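PDB 5Z7C: 3'3'-cGAMP-specific phosphodiesterase 3 from Vibrio cholerae O1 biovar El Tor str. N16961, which belongs to the HD-domain family and is mainly helical, with two HD-domain sequence regions in one chain, the second of the HD-GYP type. Local coordinates for residues S28-L33 and E42-C47; F70-K75 and R197-A202; R323-L328 and Q364-L369. The protein carries 2 engineered substitutions. All blocks are in the same frame, centred on the assembly; numbering follows the deposited sequence.

Overall arrangement
Contact 1 joins the consecutive helices 22-35 and 43-56 near the middle of the chain, its centre about 8 Å from the chain's own. Contacts 2 and 3 lie on opposite sides of that centre; their centres are about 26 Å apart and their nearest atoms about 12 Å. Contact 1 bridges this gap. Its centre is about 12 Å from that of contact 2, where Cys44 SG lies 3.6 Å from Leu73 O, and about 16 Å from that of contact 3, where Leu29 CD2 meets Leu369 CD2 at 3.9 Å. Contacts 2 and 3 each use a helix's C-terminal end; His329 of the His-Asp pair follows helix 316-328, and Lys75, just past helix 62-73, probably matches it.

Contact 1 of 3, residues S28-L33 and E42-C47; sequences SLTTAL and EHCIRC
Behind Cys44 and Ile45, which meet Thr30 and Thr31 across a buried helix-loop-helix junction, two flat groups of helix 43-56 turn to its far side. The imidazole of His43 has Cys47 SG over one face, 3.3 Å above the ring plane and displaced toward the rim. The guanidinium of Arg46 has the carbonyl carbon of Glu42 over one face, 3.2 Å from its plane and again near the rim. Asp206 of helix 194-211 binds both groups: OD2 is hydrogen-bonded to His43 ND1, and OD1 forms a salt bridge with Arg46 NE. One carboxylate thus holds both groups on the side of helix 43-56 turned away from helix 22-35, on which the inner side packs. The chain at the junction is tied by Asp34, whose OD2 takes a hydrogen bond from the backbone N of Cys44 and a weak one from that of His43.

The inner side is mainly van der Waals packing, without a hydrogen bond between the two segments. Thr30 sends its methyl across: CG2 touches Cys44 SG at 3.6 Å and Cys44 CB at 3.7 Å. With chi1 at -61°, Thr30 OG1 sits beside its own backbone N and bonds to Met26 O one turn earlier, and this turns CG2 out to the cysteine. Thr31 repeats the pattern, its hydroxyl held by Ile27 O, but here the hydroxyl itself also meets the partner side chain. Toward the loop, the methyl Thr31 CG2 reaches the aliphatic part of Glu42, at 4.3 Å from CG. Thr31 and Ile45 cross obliquely, with CG1 and CD1 of the isoleucine each laid 3.6 Å from Thr31 OG1.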
ATOM      1  N   SER A  28       1.491   8.342  -3.169  1.00 49.88           N
ATOM      2  CA  SER A  28       1.712   7.288  -4.106  1.00 46.61           C
ATOM      3  C   SER A  28       1.679   5.938  -3.476  1.00 47.11           C
ATOM      4  O   SER A  28       1.109   5.024  -3.996  1.00 53.43           O
ATOM      5  CB  SER A  28       3.071   7.484  -4.712  1.00 44.53           C
ATOM      6  OG  SER A  28       2.972   8.258  -5.869  1.00 73.75           O
ATOM      7  N   LEU A  29       2.388   5.798  -2.385  1.00 47.31           N
ATOM      8  CA  LEU A  29       2.456   4.553  -1.689  1.00 49.80           C
ATOM      9  C   LEU A  29       1.112   4.227  -1.146  1.00 54.80           C
ATOM     10  O   LEU A  29       0.722   3.102  -1.077  1.00 60.30           O
ATOM     11  CB  LEU A  29       3.450   4.638  -0.560  1.00 46.72           C
ATOM     12  CG  LEU A  29       4.907   4.626  -0.954  1.00 49.03           C
ATOM     13  CD1 LEU A  29       5.774   4.412   0.211  1.00 48.73           C
ATOM     14  CD2 LEU A  29       5.174   3.614  -1.999  1.00 44.79           C
ATOM     15  N   THR A  30       0.438   5.242  -0.680  1.00 66.36           N
ATOM     16  CA  THR A  30      -0.857   5.074  -0.088  1.00 64.09           C
ATOM     17  C   THR A  30      -1.864   4.602  -1.107  1.00 69.59           C
ATOM     18  O   THR A  30      -2.673   3.744  -0.832  1.00 68.97           O
ATOM     19  CB  THR A  30      -1.231   6.344   0.693  1.00 61.92           C
ATOM     20  OG1 THR A  30      -0.276   6.547   1.720  1.00 64.68           O
ATOM     21  CG2 THR A  30      -2.618   6.339   1.280  1.00 64.93           C
ATOM     22  N   THR A  31      -1.824   5.200  -2.273  1.00 65.08           N
ATOM     23  CA  THR A  31      -2.740   4.837  -3.306  1.00 68.69           C
ATOM     24  C   THR A  31      -2.550   3.404  -3.700  1.00 74.69           C
ATOM     25  O   THR A  31      -3.504   2.700  -3.941  1.00 82.79           O
ATOM     26  CB  THR A  31      -2.484   5.681  -4.505  1.00 69.89           C
ATOM     27  OG1 THR A  31      -2.706   7.030  -4.135  1.00 77.97           O
ATOM     28  CG2 THR A  31      -3.413   5.337  -5.611  1.00 69.57           C
ATOM     29  N   ALA A  32      -1.316   2.992  -3.861  1.00 69.56           N
ATOM     30  CA  ALA A  32      -1.066   1.650  -4.297  1.00 66.25           C
ATOM     31  C   ALA A  32      -1.499   0.603  -3.303  1.00 68.55           C
ATOM     32  O   ALA A  32      -2.174  -0.335  -3.654  1.00 78.47           O
ATOM     33  CB  ALA A  32       0.366   1.500  -4.598  1.00 63.09           C
ATOM     34  N   LEU A  33      -1.094   0.746  -2.070  1.00 79.22           N
ATOM     35  CA  LEU A  33      -1.455  -0.236  -1.092  1.00 82.05           C
ATOM     36  C   LEU A  33      -2.960  -0.214  -0.923  1.00 94.74           C
ATOM     37  O   LEU A  33      -3.537  -1.117  -0.356  1.00 98.97           O
ATOM     38  CB  LEU A  33      -0.722   0.005   0.214  1.00 81.43           C
ATOM     39  CG  LEU A  33      -0.817  -1.021   1.328  1.00 87.94           C
ATOM     40  CD1 LEU A  33       0.461  -1.067   2.110  1.00 88.39           C
ATOM     41  CD2 LEU A  33      -1.948  -0.717   2.251  1.00 88.64           C
ATOM     42  N   GLU A  42      -8.856   5.438  -6.108  1.00102.09           N
ATOM     43  CA  GLU A  42      -8.096   6.407  -5.354  1.00 93.67           C
ATOM     44  C   GLU A  42      -9.081   6.765  -4.294  1.00 86.53           C
ATOM     45  O   GLU A  42      -9.673   7.818  -4.294  1.00 81.78           O
ATOM     46  CB  GLU A  42      -7.738   7.621  -6.198  1.00 95.74           C
ATOM     47  CG  GLU A  42      -6.779   7.386  -7.328  1.00 97.13           C
ATOM     48  CD  GLU A  42      -6.550   8.633  -8.139  1.00 98.00           C
ATOM     49  OE1 GLU A  42      -7.278   9.613  -7.933  1.00 96.05           O
ATOM     50  OE2 GLU A  42      -5.635   8.642  -8.977  1.00 98.14           O
ATOM     51  N   HIS A  43      -9.309   5.815  -3.418  1.00 69.92           N
ATOM     52  CA  HIS A  43     -10.131   6.056  -2.284  1.00 60.98           C
ATOM     53  C   HIS A  43      -9.458   6.895  -1.236  1.00 57.23           C
ATOM     54  O   HIS A  43     -10.029   7.830  -0.738  1.00 57.03           O
ATOM     55  CB  HIS A  43     -10.538   4.727  -1.688  1.00 58.68           C
ATOM     56  CG  HIS A  43     -11.299   4.864  -0.424  1.00 58.06           C
ATOM     57  ND1 HIS A  43     -12.508   5.503  -0.368  1.00 54.61           N
ATOM     58  CD2 HIS A  43     -11.006   4.489   0.836  1.00 54.22           C
ATOM     59  CE1 HIS A  43     -12.935   5.506   0.874  1.00 54.29           C
ATOM     60  NE2 HIS A  43     -12.044   4.895   1.623  1.00 55.30           N
ATOM     61  N   CYS A  44      -8.231   6.564  -0.894  1.00 64.99           N
ATOM     62  CA  CYS A  44      -7.547   7.284   0.153  1.00 63.18           C
ATOM     63  C   CYS A  44      -7.412   8.713  -0.241  1.00 63.35           C
ATOM     64  O   CYS A  44      -7.536   9.587   0.582  1.00 67.63           O
ATOM     65  CB  CYS A  44      -6.171   6.712   0.402  1.00 57.54           C
ATOM     66  SG  CYS A  44      -6.142   5.610   1.773  1.00 93.29           S
ATOM     67  N   ILE A  45      -7.170   8.953  -1.510  1.00 45.27           N
ATOM     68  CA  ILE A  45      -6.944  10.289  -1.955  1.00 46.13           C
ATOM     69  C   ILE A  45      -8.148  11.138  -1.730  1.00 49.90           C
ATOM     70  O   ILE A  45      -8.034  12.249  -1.299  1.00 53.19           O
ATOM     71  CB  ILE A  45      -6.583  10.299  -3.413  1.00 57.12           C
ATOM     72  CG1 ILE A  45      -5.294   9.536  -3.618  1.00 65.15           C
ATOM     73  CG2 ILE A  45      -6.327  11.662  -3.866  1.00 53.19           C
ATOM     74  CD1 ILE A  45      -4.212   9.984  -2.718  1.00 66.15           C
ATOM     75  N   ARG A  46      -9.308  10.601  -2.044  1.00 62.68           N
ATOM     76  CA  ARG A  46     -10.571  11.285  -1.864  1.00 61.02           C
ATOM     77  C   ARG A  46     -10.910  11.574  -0.426  1.00 59.31           C
ATOM     78  O   ARG A  46     -11.486  12.590  -0.139  1.00 54.91           O
ATOM     79  CB  ARG A  46     -11.679  10.533  -2.550  1.00 56.66           C
ATOM     80  CG  ARG A  46     -11.603  10.651  -4.040  1.00 67.25           C
ATOM     81  CD  ARG A  46     -12.769  10.011  -4.739  1.00 73.56           C
ATOM     82  NE  ARG A  46     -12.980   8.657  -4.283  1.00 73.56           N
ATOM     83  CZ  ARG A  46     -12.512   7.587  -4.896  1.00 78.06           C
ATOM     84  NH1 ARG A  46     -11.812   7.703  -6.000  1.00 84.23           N
ATOM     85  NH2 ARG A  46     -12.749   6.401  -4.398  1.00 76.81           N
ATOM     86  N   CYS A  47     -10.579  10.679   0.477  1.00 57.01           N
ATOM     87  CA  CYS A  47     -10.828  10.937   1.870  1.00 55.98           C
ATOM     88  C   CYS A  47     -10.017  12.090   2.307  1.00 54.87           C
ATOM     89  O   CYS A  47     -10.447  12.881   3.102  1.00 59.02           O
ATOM     90  CB  CYS A  47     -10.433   9.762   2.723  1.00 50.64           C
ATOM     91  SG  CYS A  47     -11.407   8.262   2.388  1.00 71.30           S
TER

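Contact 2 of 3, residues F70-K75 and R197-A202; sequences FTLLLK and RIALLA
At the C-terminal end of helix 62-73, just before what is probably a degenerate HD sequence, Leu72 packs against Ala199 of helix 194-211. Lys75, a little farther on, probably stands where such a sequence usually has its histidine. The contact is small and buried, the atoms that touch are all apolar, and one leucine carries it. Leu72 CD2 lies over the backbone of the opposing helix, 3.8 Å from Ala199 CA and 3.9 Å from Ala199 CB. The same methyl approaches the next turn, at 4.4 Å from Ala202 CB. CG of Leu72 stands anti to its carbonyl carbon (chi1 -70°), which carries the isobutyl end over to the alanines although CB itself does not point at them. The small side chains of Ala199 and Ala202 let the main chains come close, with Leu72 CA only 5.8 Å from Ala199 CA.

Beyond this touch Leu74, the first residue to leave helical backbone angles, still hydrogen-bonds through N to Phe70 O at 2.9 Å. Helix 43-56 borders the same region, with Ile50 against Ala202, and His43 and Cys47 against Lys75. On another side of helix 194-211, Leu201 packs onto Leu233 and Val237 of helix 231-242.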
ATOM      1  N   PHE A  70      -1.976  13.328   7.174  1.00 44.75           N
ATOM      2  CA  PHE A  70      -1.437  12.010   7.267  1.00 49.14           C
ATOM      3  C   PHE A  70      -2.358  10.960   7.853  1.00 48.65           C
ATOM      4  O   PHE A  70      -2.386   9.852   7.388  1.00 49.34           O
ATOM      5  CB  PHE A  70      -0.034  12.056   7.830  1.00 39.51           C
ATOM      6  CG  PHE A  70       0.925  12.731   6.909  1.00 43.09           C
ATOM      7  CD1 PHE A  70       1.238  12.182   5.715  1.00 40.17           C
ATOM      8  CD2 PHE A  70       1.466  13.934   7.216  1.00 44.27           C
ATOM      9  CE1 PHE A  70       2.075  12.801   4.880  1.00 43.41           C
ATOM     10  CE2 PHE A  70       2.307  14.541   6.364  1.00 46.23           C
ATOM     11  CZ  PHE A  70       2.603  13.977   5.203  1.00 47.68           C
ATOM     12  N   THR A  71      -3.156  11.327   8.837  1.00 45.69           N
ATOM     13  CA  THR A  71      -4.045  10.376   9.439  1.00 43.49           C
ATOM     14  C   THR A  71      -4.945   9.910   8.339  1.00 44.60           C
ATOM     15  O   THR A  71      -5.214   8.746   8.226  1.00 42.86           O
ATOM     16  CB  THR A  71      -4.875  11.036  10.534  1.00 41.32           C
ATOM     17  OG1 THR A  71      -4.061  11.270  11.660  1.00 41.56           O
ATOM     18  CG2 THR A  71      -5.961  10.169  10.989  1.00 41.14           C
ATOM     19  N   LEU A  72      -5.412  10.824   7.521  1.00 47.55           N
ATOM     20  CA  LEU A  72      -6.325  10.465   6.470  1.00 44.94           C
ATOM     21  C   LEU A  72      -5.719   9.541   5.466  1.00 48.39           C
ATOM     22  O   LEU A  72      -6.353   8.644   5.001  1.00 52.25           O
ATOM     23  CB  LEU A  72      -6.801  11.702   5.746  1.00 45.89           C
ATOM     24  CG  LEU A  72      -7.732  12.614   6.511  1.00 48.16           C
ATOM     25  CD1 LEU A  72      -7.726  13.946   5.900  1.00 49.71           C
ATOM     26  CD2 LEU A  72      -9.112  12.069   6.498  1.00 48.25           C
ATOM     27  N   LEU A  73      -4.502   9.824   5.069  1.00 47.01           N
ATOM     28  CA  LEU A  73      -3.774   9.019   4.119  1.00 47.69           C
ATOM     29  C   LEU A  73      -3.432   7.641   4.614  1.00 45.49           C
ATOM     30  O   LEU A  73      -3.456   6.698   3.891  1.00 45.09           O
ATOM     31  CB  LEU A  73      -2.513   9.758   3.709  1.00 48.68           C
ATOM     32  CG  LEU A  73      -2.596  11.065   2.947  1.00 48.98           C
ATOM     33  CD1 LEU A  73      -1.282  11.666   2.783  1.00 53.88           C
ATOM     34  CD2 LEU A  73      -3.204  10.866   1.637  1.00 43.48           C
ATOM     35  N   LEU A  74      -3.120   7.544   5.875  1.00 47.56           N
ATOM     36  CA  LEU A  74      -2.623   6.338   6.468  1.00 48.74           C
ATOM     37  C   LEU A  74      -3.635   5.556   7.260  1.00 52.63           C
ATOM     38  O   LEU A  74      -3.261   4.730   8.045  1.00 52.29           O
ATOM     39  CB  LEU A  74      -1.498   6.678   7.402  1.00 47.20           C
ATOM     40  CG  LEU A  74      -0.185   7.083   6.786  1.00 52.20           C
ATOM     41  CD1 LEU A  74       0.730   7.420   7.886  1.00 52.13           C
ATOM     42  CD2 LEU A  74       0.348   5.956   6.014  1.00 54.24           C
ATOM     43  N   LYS A  75      -4.908   5.801   7.065  1.00 54.50           N
ATOM     44  CA  LYS A  75      -5.905   5.190   7.912  1.00 57.57           C
ATOM     45  C   LYS A  75      -5.936   3.675   7.838  1.00 61.74           C
ATOM     46  O   LYS A  75      -6.149   3.000   8.818  1.00 55.34           O
ATOM     47  CB  LYS A  75      -7.273   5.779   7.637  1.00 52.83           C
ATOM     48  CG  LYS A  75      -7.794   5.462   6.318  1.00 53.69           C
ATOM     49  CD  LYS A  75      -8.806   6.461   5.909  1.00 57.86           C
ATOM     50  CE  LYS A  75      -9.963   5.818   5.254  1.00 61.35           C
ATOM     51  NZ  LYS A  75      -9.663   5.459   3.870  1.00 63.93           N
ATOM     52  N   ARG A 197     -12.692  11.038  13.920  1.00 48.78           N
ATOM     53  CA  ARG A 197     -14.029  11.434  13.617  1.00 51.14           C
ATOM     54  C   ARG A 197     -14.119  11.979  12.227  1.00 47.84           C
ATOM     55  O   ARG A 197     -15.034  11.690  11.506  1.00 45.56           O
ATOM     56  CB  ARG A 197     -14.482  12.475  14.616  1.00 56.47           C
ATOM     57  CG  ARG A 197     -15.363  11.942  15.707  1.00 52.09           C
ATOM     58  CD  ARG A 197     -14.813  12.271  17.033  1.00 51.23           C
ATOM     59  NE  ARG A 197     -14.981  13.673  17.304  1.00 60.43           N
ATOM     60  CZ  ARG A 197     -14.313  14.343  18.217  1.00 59.91           C
ATOM     61  NH1 ARG A 197     -13.421  13.732  18.956  1.00 56.54           N
ATOM     62  NH2 ARG A 197     -14.552  15.616  18.393  1.00 58.40           N
ATOM     63  N   ILE A 198     -13.183  12.827  11.869  1.00 49.95           N
ATOM     64  CA  ILE A 198     -13.139  13.356  10.531  1.00 51.35           C
ATOM     65  C   ILE A 198     -12.866  12.277   9.540  1.00 49.73           C
ATOM     66  O   ILE A 198     -13.459  12.229   8.491  1.00 50.81           O
ATOM     67  CB  ILE A 198     -12.042  14.394  10.414  1.00 52.90           C
ATOM     68  CG1 ILE A 198     -12.319  15.543  11.357  1.00 53.15           C
ATOM     69  CG2 ILE A 198     -11.958  14.936   9.038  1.00 48.28           C
ATOM     70  CD1 ILE A 198     -11.189  16.441  11.503  1.00 52.17           C
ATOM     71  N   ALA A 199     -11.912  11.434   9.866  1.00 44.51           N
ATOM     72  CA  ALA A 199     -11.519  10.404   8.948  1.00 44.24           C
ATOM     73  C   ALA A 199     -12.589   9.402   8.675  1.00 45.28           C
ATOM     74  O   ALA A 199     -12.810   9.049   7.543  1.00 45.56           O
ATOM     75  CB  ALA A 199     -10.313   9.729   9.440  1.00 42.12           C
ATOM     76  N   LEU A 200     -13.237   8.915   9.712  1.00 50.88           N
ATOM     77  CA  LEU A 200     -14.267   7.927   9.518  1.00 47.99           C
ATOM     78  C   LEU A 200     -15.393   8.484   8.720  1.00 51.57           C
ATOM     79  O   LEU A 200     -15.917   7.852   7.840  1.00 47.54           O
ATOM     80  CB  LEU A 200     -14.795   7.467  10.857  1.00 49.22           C
ATOM     81  CG  LEU A 200     -15.944   6.469  10.891  1.00 55.83           C
ATOM     82  CD1 LEU A 200     -15.467   5.244  10.269  1.00 54.74           C
ATOM     83  CD2 LEU A 200     -16.403   6.167  12.262  1.00 47.98           C
ATOM     84  N   LEU A 201     -15.774   9.686   9.059  1.00 51.20           N
ATOM     85  CA  LEU A 201     -16.830  10.336   8.360  1.00 50.32           C
ATOM     86  C   LEU A 201     -16.447  10.555   6.938  1.00 58.32           C
ATOM     87  O   LEU A 201     -17.219  10.328   6.039  1.00 59.19           O
ATOM     88  CB  LEU A 201     -17.099  11.662   9.012  1.00 51.45           C
ATOM     89  CG  LEU A 201     -17.962  12.609   8.218  1.00 53.93           C
ATOM     90  CD1 LEU A 201     -19.137  11.922   7.683  1.00 51.25           C
ATOM     91  CD2 LEU A 201     -18.364  13.686   9.105  1.00 56.03           C
ATOM     92  N   ALA A 202     -15.227  10.996   6.732  1.00 55.67           N
ATOM     93  CA  ALA A 202     -14.778  11.281   5.402  1.00 54.69           C
ATOM     94  C   ALA A 202     -14.825  10.031   4.617  1.00 55.35           C
ATOM     95  O   ALA A 202     -15.211  10.031   3.479  1.00 60.31           O
ATOM     96  CB  ALA A 202     -13.409  11.749   5.449  1.00 56.40           C
TER

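Contact 3 of 3, residues R323-L328 and Q364-L369; sequences RRAALL and QILYKL
Leu328 and Ala325, on the helix that leads into the His-Asp pair for which HD domains are named, pack against Leu369 and Leu366 of helix 358-369. The pair begins at His329, the residue directly after helix 316-328; His329 ND1 is hydrogen-bonded to Ala326 O. The two helical segments run at 126° to each other, and their axes come no closer than 10.7 Å. Across that separation, side-chain ends from helix 358-369 make the touches.

Leu366 does so with its tip. Its CG is anti to the carbonyl carbon (chi1 -80°), and CD2 extends to the methyl of Ala325 at 4.0 Å. One turn on, Leu369 takes a similar conformation (chi1 -65°) but starts from a CB that already points at the partner, and it presents CD1. Leu328 receives this methyl near the root of its side chain, on CB, while its CG and both its methyls lie farther from Leu369 CD1. Ile365 comes in more loosely, its CD1 lying 4.5 Å from Leu328 O.

All five residues are buried. Helix 397-416 adds Ile407 against Ala325, and Met403 and Thr404 against Leu366, while Leu29 of helix 22-35 meets Leu369. Leu369 CD1 rests 3.9 Å from Leu328 CB.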
ATOM      1  N   ARG A 323      17.321  -1.268  -5.094  1.00 44.31           N
ATOM      2  CA  ARG A 323      16.910  -2.160  -4.052  1.00 40.70           C
ATOM      3  C   ARG A 323      15.639  -1.778  -3.370  1.00 38.75           C
ATOM      4  O   ARG A 323      14.861  -2.614  -3.059  1.00 41.74           O
ATOM      5  CB  ARG A 323      18.025  -2.323  -3.053  1.00 40.10           C
ATOM      6  CG  ARG A 323      19.175  -3.037  -3.628  1.00 45.32           C
ATOM      7  CD  ARG A 323      20.176  -3.380  -2.614  1.00 44.60           C
ATOM      8  NE  ARG A 323      20.791  -2.205  -2.049  1.00 50.95           N
ATOM      9  CZ  ARG A 323      21.952  -1.706  -2.435  1.00 51.16           C
ATOM     10  NH1 ARG A 323      22.631  -2.260  -3.404  1.00 54.19           N
ATOM     11  NH2 ARG A 323      22.427  -0.639  -1.854  1.00 52.97           N
ATOM     12  N   ARG A 324      15.461  -0.515  -3.069  1.00 48.65           N
ATOM     13  CA  ARG A 324      14.201  -0.051  -2.549  1.00 48.06           C
ATOM     14  C   ARG A 324      13.110  -0.188  -3.553  1.00 47.54           C
ATOM     15  O   ARG A 324      12.029  -0.584  -3.241  1.00 46.33           O
ATOM     16  CB  ARG A 324      14.317   1.381  -2.111  1.00 44.71           C
ATOM     17  CG  ARG A 324      15.567   1.654  -1.394  1.00 45.28           C
ATOM     18  CD  ARG A 324      15.488   2.943  -0.667  1.00 45.25           C
ATOM     19  NE  ARG A 324      16.410   2.954   0.447  1.00 47.12           N
ATOM     20  CZ  ARG A 324      17.223   3.951   0.722  1.00 50.49           C
ATOM     21  NH1 ARG A 324      17.236   5.010  -0.040  1.00 46.64           N
ATOM     22  NH2 ARG A 324      18.026   3.874   1.750  1.00 50.33           N
ATOM     23  N   ALA A 325      13.413   0.144  -4.775  1.00 40.89           N
ATOM     24  CA  ALA A 325      12.429   0.140  -5.810  1.00 42.89           C
ATOM     25  C   ALA A 325      11.920  -1.252  -5.963  1.00 48.06           C
ATOM     26  O   ALA A 325      10.788  -1.459  -6.298  1.00 49.39           O
ATOM     27  CB  ALA A 325      13.025   0.601  -7.065  1.00 43.21           C
ATOM     28  N   ALA A 326      12.789  -2.218  -5.756  1.00 49.49           N
ATOM     29  CA  ALA A 326      12.440  -3.598  -5.988  1.00 48.11           C
ATOM     30  C   ALA A 326      11.355  -4.055  -5.072  1.00 46.42           C
ATOM     31  O   ALA A 326      10.454  -4.732  -5.487  1.00 44.46           O
ATOM     32  CB  ALA A 326      13.629  -4.451  -5.825  1.00 46.30           C
ATOM     33  N   LEU A 327      11.474  -3.728  -3.805  1.00 43.91           N
ATOM     34  CA  LEU A 327      10.410  -3.967  -2.875  1.00 45.72           C
ATOM     35  C   LEU A 327       9.180  -3.140  -3.173  1.00 49.07           C
ATOM     36  O   LEU A 327       8.087  -3.640  -3.166  1.00 47.17           O
ATOM     37  CB  LEU A 327      10.904  -3.689  -1.471  1.00 45.81           C
ATOM     38  CG  LEU A 327       9.863  -3.381  -0.415  1.00 45.84           C
ATOM     39  CD1 LEU A 327       8.737  -4.308  -0.536  1.00 40.92           C
ATOM     40  CD2 LEU A 327      10.402  -3.396   0.956  1.00 44.90           C
ATOM     41  N   LEU A 328       9.355  -1.863  -3.434  1.00 48.91           N
ATOM     42  CA  LEU A 328       8.215  -0.995  -3.599  1.00 50.25           C
ATOM     43  C   LEU A 328       7.330  -1.325  -4.768  1.00 53.59           C
ATOM     44  O   LEU A 328       6.139  -1.195  -4.668  1.00 57.92           O
ATOM     45  CB  LEU A 328       8.623   0.461  -3.657  1.00 53.36           C
ATOM     46  CG  LEU A 328       9.263   1.053  -2.415  1.00 50.52           C
ATOM     47  CD1 LEU A 328       9.481   2.501  -2.576  1.00 44.15           C
ATOM     48  CD2 LEU A 328       8.508   0.764  -1.186  1.00 45.77           C
ATOM     49  N   GLN A 364       5.357   2.136 -15.131  1.00 73.93           N
ATOM     50  CA  GLN A 364       4.575   3.242 -14.679  1.00 72.35           C
ATOM     51  C   GLN A 364       4.796   3.473 -13.218  1.00 70.21           C
ATOM     52  O   GLN A 364       4.998   4.581 -12.801  1.00 73.69           O
ATOM     53  CB  GLN A 364       3.109   2.974 -14.927  1.00 73.58           C
ATOM     54  CG  GLN A 364       2.706   3.105 -16.356  1.00 80.65           C
ATOM     55  CD  GLN A 364       1.403   2.412 -16.618  1.00 91.62           C
ATOM     56  OE1 GLN A 364       0.546   2.368 -15.750  1.00 97.73           O
ATOM     57  NE2 GLN A 364       1.244   1.853 -17.807  1.00 90.09           N
ATOM     58  N   ILE A 365       4.737   2.427 -12.433  1.00 62.75           N
ATOM     59  CA  ILE A 365       4.855   2.583 -11.011  1.00 62.32           C
ATOM     60  C   ILE A 365       6.201   3.139 -10.639  1.00 65.69           C
ATOM     61  O   ILE A 365       6.328   3.872  -9.688  1.00 67.81           O
ATOM     62  CB  ILE A 365       4.621   1.287 -10.280  1.00 63.21           C
ATOM     63  CG1 ILE A 365       4.601   1.551  -8.792  1.00 69.99           C
ATOM     64  CG2 ILE A 365       5.714   0.332 -10.556  1.00 65.14           C
ATOM     65  CD1 ILE A 365       3.791   0.577  -8.022  1.00 77.01           C
ATOM     66  N   LEU A 366       7.222   2.741 -11.358  1.00 63.84           N
ATOM     67  CA  LEU A 366       8.558   3.207 -11.070  1.00 65.46           C
ATOM     68  C   LEU A 366       8.712   4.682 -11.289  1.00 70.39           C
ATOM     69  O   LEU A 366       9.389   5.367 -10.552  1.00 69.69           O
ATOM     70  CB  LEU A 366       9.559   2.448 -11.906  1.00 62.51           C
ATOM     71  CG  LEU A 366       9.870   1.086 -11.328  1.00 60.96           C
ATOM     72  CD1 LEU A 366      10.974   0.487 -12.095  1.00 60.83           C
ATOM     73  CD2 LEU A 366      10.240   1.223  -9.898  1.00 55.55           C
ATOM     74  N   TYR A 367       8.095   5.155 -12.349  1.00 78.48           N
ATOM     75  CA  TYR A 367       8.184   6.530 -12.716  1.00 74.24           C
ATOM     76  C   TYR A 367       7.586   7.332 -11.609  1.00 73.25           C
ATOM     77  O   TYR A 367       8.126   8.337 -11.204  1.00 77.59           O
ATOM     78  CB  TYR A 367       7.371   6.725 -13.969  1.00 80.21           C
ATOM     79  CG  TYR A 367       7.191   8.148 -14.368  1.00 85.57           C
ATOM     80  CD1 TYR A 367       6.151   8.892 -13.866  1.00 82.61           C
ATOM     81  CD2 TYR A 367       8.050   8.745 -15.255  1.00 88.25           C
ATOM     82  CE1 TYR A 367       5.979  10.182 -14.225  1.00 85.15           C
ATOM     83  CE2 TYR A 367       7.887  10.037 -15.620  1.00 90.32           C
ATOM     84  CZ  TYR A 367       6.850  10.755 -15.102  1.00 90.90           C
ATOM     85  OH  TYR A 367       6.682  12.059 -15.472  1.00 92.94           O
ATOM     86  N   LYS A 368       6.454   6.887 -11.118  1.00 61.45           N
ATOM     87  CA  LYS A 368       5.813   7.571 -10.027  1.00 63.57           C
ATOM     88  C   LYS A 368       6.674   7.532  -8.807  1.00 65.55           C
ATOM     89  O   LYS A 368       6.639   8.414  -7.994  1.00 67.46           O
ATOM     90  CB  LYS A 368       4.499   6.914  -9.691  1.00 67.70           C
ATOM     91  CG  LYS A 368       3.335   7.419 -10.484  1.00 76.19           C
ATOM     92  CD  LYS A 368       2.111   6.565 -10.250  1.00 83.74           C
ATOM     93  CE  LYS A 368       1.848   6.392  -8.769  1.00 86.07           C
ATOM     94  NZ  LYS A 368       0.448   6.017  -8.450  1.00 84.74           N
ATOM     95  N   LEU A 369       7.324   6.412  -8.602  1.00 73.69           N
ATOM     96  CA  LEU A 369       8.202   6.217  -7.463  1.00 74.57           C
ATOM     97  C   LEU A 369       9.531   6.933  -7.392  1.00 73.59           C
ATOM     98  O   LEU A 369       9.964   7.335  -6.342  1.00 76.66           O
ATOM     99  CB  LEU A 369       8.414   4.733  -7.230  1.00 78.38           C
ATOM    100  CG  LEU A 369       7.194   3.931  -6.825  1.00 76.44           C
ATOM    101  CD1 LEU A 369       7.503   2.474  -6.768  1.00 75.77           C
ATOM    102  CD2 LEU A 369       6.771   4.401  -5.496  1.00 76.43           C
TER